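Local coordinates for protein nucleoporin p58/p45 (Homo sapiens, PDB 4JO7) that is probably a structural component of the nuclear pore complex, required for trafficking across the nuclear membrane, and in this fragment forms a helical hairpin, at residues F[5-10]-F[66-71]. Numbering follows the deposited sequence.
Sequences DYFRIL and SIHENV
Phe7 and His68 lay one ring face against the other, their centroids 3.8 Å apart and their planes only 9° from parallel. Over the phenyl face His68 ND1 stands 3.5 Å from Phe7 CD1, toward the rim; in return Phe7 CG lies over the imidazole, off its centre. On the flank of helix 2-29, Asp5 lies at the guanidinium edge of Arg8, in its plane, and Arg8 NH1 meets Asp5 OD1 at 2.7 Å from above the carboxylate plane, a salt bridge one turn apart. The two aromatic side chains reach out from facing helices and slide past one another in opposite directions, so the end of each ring meets the root of the other. His68 CE1 comes within 3.7 Å of Phe7 CB, while Phe7 CZ approaches His68 CB to 3.6 Å, and that methylene makes a CH-pi contact over the phenyl face. Both rings are sent toward the other helix by first torsions that set CG anti to the backbone N, beside the carbonyl carbon (chi1 -171° for Phe7, -169° for His68). Phenylalanine suits this buried place because its wide apolar face can bear on the partner, and histidine because its imidazole is flat and narrow enough to lie over the phenyl while its nitrogens keep it polar. An alanine in place of Phe7 would probably strip the imidazole of its stacking partner and open a gap between the helices. Apolar side chains of a different protein's chain pack on Phe7 and Ile67, while Ile67 also meets Ile67 of the second subunit. The stack thus joins helices 2-29 and 43-85 of an antiparallel helical hairpin, within an assembly of four chains.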
# COMPACT_ATOMS: atom_id res chain seq x y z
N ASP F 5 -10.47 13.02 -3.04
CA ASP F 5 -10.80 13.40 -4.41
C ASP F 5 -9.55 13.43 -5.29
O ASP F 5 -9.57 12.98 -6.43
CB ASP F 5 -11.51 14.75 -4.44
CG ASP F 5 -12.98 14.65 -4.05
OD1 ASP F 5 -13.47 13.52 -3.85
OD2 ASP F 5 -13.65 15.70 -3.97
N TYR F 6 -8.46 13.96 -4.75
CA TYR F 6 -7.22 14.04 -5.49
C TYR F 6 -6.68 12.63 -5.78
O TYR F 6 -6.19 12.35 -6.87
CB TYR F 6 -6.21 14.88 -4.70
CG TYR F 6 -4.93 15.19 -5.43
CD1 TYR F 6 -4.94 15.82 -6.67
CD2 TYR F 6 -3.70 14.88 -4.87
CE1 TYR F 6 -3.76 16.12 -7.33
CE2 TYR F 6 -2.52 15.17 -5.52
CZ TYR F 6 -2.55 15.79 -6.75
OH TYR F 6 -1.37 16.08 -7.39
N PHE F 7 -6.82 11.71 -4.82
CA PHE F 7 -6.39 10.33 -5.03
C PHE F 7 -7.15 9.72 -6.21
O PHE F 7 -6.55 9.08 -7.09
CB PHE F 7 -6.62 9.50 -3.74
CG PHE F 7 -6.02 8.11 -3.79
CD1 PHE F 7 -6.69 7.08 -4.42
CD2 PHE F 7 -4.82 7.84 -3.17
CE1 PHE F 7 -6.16 5.80 -4.46
CE2 PHE F 7 -4.27 6.56 -3.20
CZ PHE F 7 -4.95 5.54 -3.85
N ARG F 8 -8.46 9.93 -6.24
CA ARG F 8 -9.30 9.40 -7.29
C ARG F 8 -8.87 9.96 -8.65
O ARG F 8 -8.76 9.22 -9.63
CB ARG F 8 -10.77 9.75 -7.00
CG ARG F 8 -11.77 9.14 -7.96
CD ARG F 8 -13.20 9.55 -7.60
NE ARG F 8 -13.57 9.13 -6.24
CZ ARG F 8 -13.73 9.94 -5.20
NH1 ARG F 8 -13.57 11.25 -5.31
NH2 ARG F 8 -14.06 9.43 -4.02
N ILE F 9 -8.60 11.26 -8.70
CA ILE F 9 -8.15 11.91 -9.92
C ILE F 9 -6.80 11.37 -10.38
O ILE F 9 -6.59 11.14 -11.58
CB ILE F 9 -8.03 13.44 -9.72
CG1 ILE F 9 -9.42 14.07 -9.62
CG2 ILE F 9 -7.26 14.07 -10.87
CD1 ILE F 9 -9.40 15.52 -9.19
N LEU F 10 -5.88 11.17 -9.45
CA LEU F 10 -4.57 10.61 -9.78
C LEU F 10 -4.68 9.20 -10.36
O LEU F 10 -3.96 8.85 -11.28
CB LEU F 10 -3.64 10.61 -8.56
CG LEU F 10 -3.15 11.98 -8.09
CD1 LEU F 10 -2.26 11.84 -6.86
CD2 LEU F 10 -2.40 12.72 -9.20
N SER F 66 -6.92 -0.29 -3.24
CA SER F 66 -7.52 -1.09 -2.18
C SER F 66 -6.95 -0.76 -0.80
O SER F 66 -7.69 -0.75 0.18
CB SER F 66 -7.36 -2.59 -2.47
OG SER F 66 -8.39 -3.03 -3.33
N ILE F 67 -5.65 -0.48 -0.71
CA ILE F 67 -5.07 -0.05 0.56
C ILE F 67 -5.78 1.23 0.99
O ILE F 67 -6.20 1.37 2.14
CB ILE F 67 -3.55 0.23 0.45
CG1 ILE F 67 -2.76 -1.07 0.27
CG2 ILE F 67 -3.05 0.99 1.67
CD1 ILE F 67 -2.75 -1.96 1.49
N HIS F 68 -5.92 2.17 0.06
CA HIS F 68 -6.54 3.45 0.36
C HIS F 68 -7.96 3.24 0.90
O HIS F 68 -8.34 3.82 1.91
CB HIS F 68 -6.56 4.32 -0.90
CG HIS F 68 -6.95 5.75 -0.65
ND1 HIS F 68 -8.01 6.35 -1.28
CD2 HIS F 68 -6.39 6.70 0.13
CE1 HIS F 68 -8.11 7.61 -0.89
NE2 HIS F 68 -7.13 7.85 -0.03
N GLU F 69 -8.72 2.39 0.22
CA GLU F 69 -10.09 2.08 0.64
C GLU F 69 -10.13 1.41 2.00
O GLU F 69 -11.02 1.68 2.81
CB GLU F 69 -10.78 1.20 -0.40
CG GLU F 69 -11.07 1.92 -1.71
CD GLU F 69 -12.03 3.08 -1.53
OE1 GLU F 69 -13.12 2.87 -0.96
OE2 GLU F 69 -11.69 4.22 -1.94
N ASN F 70 -9.19 0.51 2.27
CA ASN F 70 -9.14 -0.15 3.56
C ASN F 70 -8.73 0.78 4.69
O ASN F 70 -9.11 0.56 5.84
CB ASN F 70 -8.22 -1.36 3.53
CG ASN F 70 -8.96 -2.66 3.77
OD1 ASN F 70 -10.01 -2.69 4.41
ND2 ASN F 70 -8.41 -3.75 3.25
N VAL F 71 -7.96 1.82 4.38
CA VAL F 71 -7.65 2.83 5.39
C VAL F 71 -8.90 3.67 5.70
O VAL F 71 -9.11 4.12 6.83
CB VAL F 71 -6.46 3.70 4.96
CG1 VAL F 71 -6.30 4.89 5.89
CG2 VAL F 71 -5.18 2.86 4.95